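Side-chain contacts in chaperone SYCD (Yersinia enterocolitica, PDB 2VGX), which serves as a type III secretion chaperone for translocator proteins and probably also modulates expression of the yop operon: residues M68-Y71 against D72-I75; E107-S110 against G111-A115. One frame throughout, in Å; residues are numbered along the deposited sequence.

Interaction 1 (M68-Y71 against D72-I75)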
# COMPACT_ATOMS: atom_id res chain seq x y z
N MET B 68 2.09 -19.28 -9.54
CA MET B 68 0.79 -19.43 -10.21
C MET B 68 0.88 -19.80 -11.69
O MET B 68 -0.12 -19.75 -12.41
CB MET B 68 -0.01 -18.12 -10.05
CG MET B 68 -0.45 -17.83 -8.63
SD MET B 68 -1.52 -16.34 -8.48
CE MET B 68 -0.41 -14.98 -8.95
N GLY B 69 2.08 -20.15 -12.15
CA GLY B 69 2.29 -20.56 -13.54
C GLY B 69 2.21 -19.43 -14.54
O GLY B 69 2.05 -19.66 -15.73
N GLN B 70 2.33 -18.20 -14.05
CA GLN B 70 2.30 -17.06 -14.93
C GLN B 70 3.74 -16.69 -15.30
O GLN B 70 4.31 -15.74 -14.73
CB GLN B 70 1.57 -15.88 -14.26
CG GLN B 70 0.07 -16.19 -14.03
CD GLN B 70 -0.63 -15.21 -13.10
OE1 GLN B 70 -1.80 -15.39 -12.76
NE2 GLN B 70 0.08 -14.18 -12.68
N TYR B 71 4.29 -17.42 -16.27
CA TYR B 71 5.73 -17.38 -16.51
C TYR B 71 6.24 -16.12 -17.20
O TYR B 71 7.29 -15.61 -16.81
CB TYR B 71 6.24 -18.66 -17.19
CG TYR B 71 5.96 -19.89 -16.33
CD1 TYR B 71 6.49 -20.00 -15.04
CD2 TYR B 71 5.17 -20.93 -16.81
CE1 TYR B 71 6.24 -21.11 -14.25
CE2 TYR B 71 4.89 -22.07 -16.00
CZ TYR B 71 5.43 -22.13 -14.74
OH TYR B 71 5.18 -23.22 -13.94
N ASP B 72 5.50 -15.60 -18.18
CA ASP B 72 5.86 -14.39 -18.86
C ASP B 72 5.78 -13.19 -17.91
O ASP B 72 6.66 -12.32 -17.92
CB ASP B 72 4.92 -14.14 -20.03
CG ASP B 72 5.38 -14.81 -21.32
OD1 ASP B 72 6.42 -14.40 -21.90
OD2 ASP B 72 4.70 -15.74 -21.77
N LEU B 73 4.69 -13.13 -17.14
CA LEU B 73 4.49 -12.03 -16.19
C LEU B 73 5.57 -12.08 -15.08
O LEU B 73 6.06 -11.02 -14.64
CB LEU B 73 3.08 -12.05 -15.58
CG LEU B 73 1.90 -11.49 -16.42
CD1 LEU B 73 0.55 -11.75 -15.70
CD2 LEU B 73 2.08 -10.00 -16.72
N ALA B 74 5.96 -13.29 -14.65
CA ALA B 74 6.99 -13.40 -13.63
C ALA B 74 8.30 -12.81 -14.18
O ALA B 74 9.00 -12.10 -13.47
CB ALA B 74 7.22 -14.89 -13.20
N ILE B 75 8.62 -13.13 -15.44
CA ILE B 75 9.87 -12.68 -16.07
C ILE B 75 9.90 -11.14 -16.18
O ILE B 75 10.95 -10.54 -15.98
CB ILE B 75 10.11 -13.33 -17.44
CG1 ILE B 75 10.37 -14.86 -17.30
CG2 ILE B 75 11.30 -12.69 -18.14
CD1 ILE B 75 10.16 -15.63 -18.66
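Gln70 O accepts a hydrogen bond from Ala74 N at 3.0 Å, the first main-chain bond of helix 71-84; one residue on, Tyr71 O takes one from Ile75 N at 3.1 Å. Aliphatic groups of the two donor residues pack against the same acceptor oxygens. Ala74 CB sits 3.4 Å from Gln70 O, and Ile75 lays its CG1 branch over Tyr71 O, CG1 approaching to 3.2 Å and CD1 lying only slightly farther away. That branch reaches the oxygen because CG1 stands beside the backbone N, anti to the carbonyl carbon (chi1 -67°). Between side chains the touch is slight: the amide end of Gln70 brings NE2 to 3.9 Å from Leu73 CD1, the two chains slanting past one another. Gly69 O lies 3.5 Å above one face of the Tyr71 ring, offset toward its rim. Farther out, Arg65 NH1 hydrogen-bonds to Leu73 O, and Cys98 of helix 90-100 packs on Tyr71, Ala74 and Ile75. Gly69, with phi at 73°, is the C-prime residue of a Schellman motif ending helix 55-67, and Gln70 follows directly as N-cap: the tight helix-turn-helix joint of a tetratricopeptide-repeat fold.

Interaction 2 (E107-S110 against G111-A115)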
# COMPACT_ATOMS: atom_id res chain seq x y z
N GLU B 107 18.31 -18.77 -23.47
CA GLU B 107 17.98 -17.62 -22.61
C GLU B 107 18.12 -18.00 -21.14
O GLU B 107 18.70 -17.26 -20.34
CB GLU B 107 16.56 -17.13 -22.95
CG GLU B 107 16.41 -16.52 -24.32
CD GLU B 107 16.11 -17.51 -25.47
OE1 GLU B 107 16.25 -18.76 -25.34
OE2 GLU B 107 15.70 -17.00 -26.53
N ALA B 108 17.59 -19.17 -20.77
CA ALA B 108 17.75 -19.71 -19.42
C ALA B 108 19.22 -19.90 -19.07
O ALA B 108 19.62 -19.62 -17.97
CB ALA B 108 17.04 -21.06 -19.28
N GLU B 109 20.00 -20.40 -20.00
CA GLU B 109 21.43 -20.62 -19.76
C GLU B 109 22.19 -19.29 -19.50
O GLU B 109 23.01 -19.20 -18.59
CB GLU B 109 22.03 -21.35 -20.96
CG GLU B 109 23.40 -21.91 -20.69
CD GLU B 109 23.98 -22.60 -21.90
OE1 GLU B 109 24.20 -21.91 -22.90
OE2 GLU B 109 24.22 -23.84 -21.84
N SER B 110 21.92 -18.26 -20.31
CA SER B 110 22.54 -16.93 -20.03
C SER B 110 22.19 -16.42 -18.63
O SER B 110 23.05 -15.87 -17.94
CB SER B 110 22.15 -15.88 -21.07
OG SER B 110 22.50 -16.30 -22.38
N GLY B 111 20.94 -16.61 -18.20
CA GLY B 111 20.50 -16.21 -16.85
C GLY B 111 21.25 -16.97 -15.75
O GLY B 111 21.72 -16.37 -14.79
N LEU B 112 21.39 -18.28 -15.91
CA LEU B 112 22.17 -19.11 -14.97
C LEU B 112 23.65 -18.75 -14.90
O LEU B 112 24.20 -18.72 -13.80
CB LEU B 112 21.99 -20.61 -15.27
CG LEU B 112 20.54 -21.04 -15.04
CD1 LEU B 112 20.28 -22.40 -15.79
CD2 LEU B 112 20.20 -21.15 -13.57
N PHE B 113 24.29 -18.47 -16.04
CA PHE B 113 25.70 -17.98 -15.96
C PHE B 113 25.88 -16.69 -15.17
O PHE B 113 26.87 -16.51 -14.48
CB PHE B 113 26.33 -17.80 -17.36
CG PHE B 113 26.69 -19.11 -18.02
CD1 PHE B 113 27.45 -20.05 -17.34
CD2 PHE B 113 26.25 -19.40 -19.30
CE1 PHE B 113 27.77 -21.28 -17.96
CE2 PHE B 113 26.58 -20.62 -19.92
CZ PHE B 113 27.33 -21.54 -19.25
N LEU B 114 24.93 -15.78 -15.30
CA LEU B 114 24.96 -14.55 -14.51
C LEU B 114 24.75 -14.85 -13.04
O LEU B 114 25.47 -14.31 -12.21
CB LEU B 114 23.90 -13.54 -15.00
CG LEU B 114 23.92 -12.20 -14.22
CD1 LEU B 114 25.32 -11.46 -14.31
CD2 LEU B 114 22.82 -11.33 -14.76
N ALA B 115 23.78 -15.70 -12.70
CA ALA B 115 23.60 -16.09 -11.29
C ALA B 115 24.89 -16.68 -10.75
O ALA B 115 25.29 -16.35 -9.64
CB ALA B 115 22.43 -17.09 -11.14
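Glu109 and Phe113, one helical turn apart on helix 105-119, send their side chains alongside each other in one direction, an i to i+4 pair on a helix of the tetratricopeptide-repeat-type helical array. From CB the glutamate chain turns so that CG lies anti to the backbone N and beside the carbonyl carbon (chi1 -166°), which carries it along the helix toward the ring. CG makes the closest side-chain approach of the pair, 3.5 Å from Phe113 CE2. The chain then stays extended, and CD passes the same ring carbon at 3.8 Å. At the tip, OE1 is still only 4.0 Å from CE2. The carboxylate and ring planes are 44° apart, so the two flat groups are not stacked; the contact is van der Waals, the closest part of it made by the methylene CG. Leu136 of helix 128-138 touches both side chains, and Ile139 also meets Glu109.

The backbone holds the pair in step. Phe113 N donates to Glu109 O at 2.9 Å, with an N-H...O angle of 168°, while the equivalent bonds from Gly111, Leu112 and Leu114 to Glu107, Ala108 and Ser110 complete an unbroken alpha-helical series. Leu112, buried, faces another way: Phe93 and Ala96 of helix 90-100 meet it, as do Met135 and Leu136 of helix 128-138, so this residue joins helix 105-119 to the helices before and after it. Its CG rests 3.4 Å from Ala108 O, the carbonyl that its own amide uses. Phe113 does likewise with the previous turn: its ring carbon CD2 stands 3.3 Å from Glu109 O, approached obliquely.

How the interactions relate
From the N terminus, the chain completes helix 55-67 and reaches interaction 1, where residues 68-70 make the turn, Tyr71 begins helix 71-84 and 72-75 continue its first turn. The chain finishes helix 71-84 and passes through helix 90-100 before interaction 2 arises within helix 105-119. Each bond in them spans one helical turn, so neither contact closes a long loop; they come in series, neither nesting nor crossing. Their centres are about 17 Å apart and their nearest atoms about 8 Å. Helix 90-100 lies against both: Cys98 and Leu99 meet interaction 1, while Phe93, Ala96, Leu99 and Leu100 meet interaction 2. Through it the joint after helix 55-67 is tied to helix 105-119, which packs onward against helix 128-138.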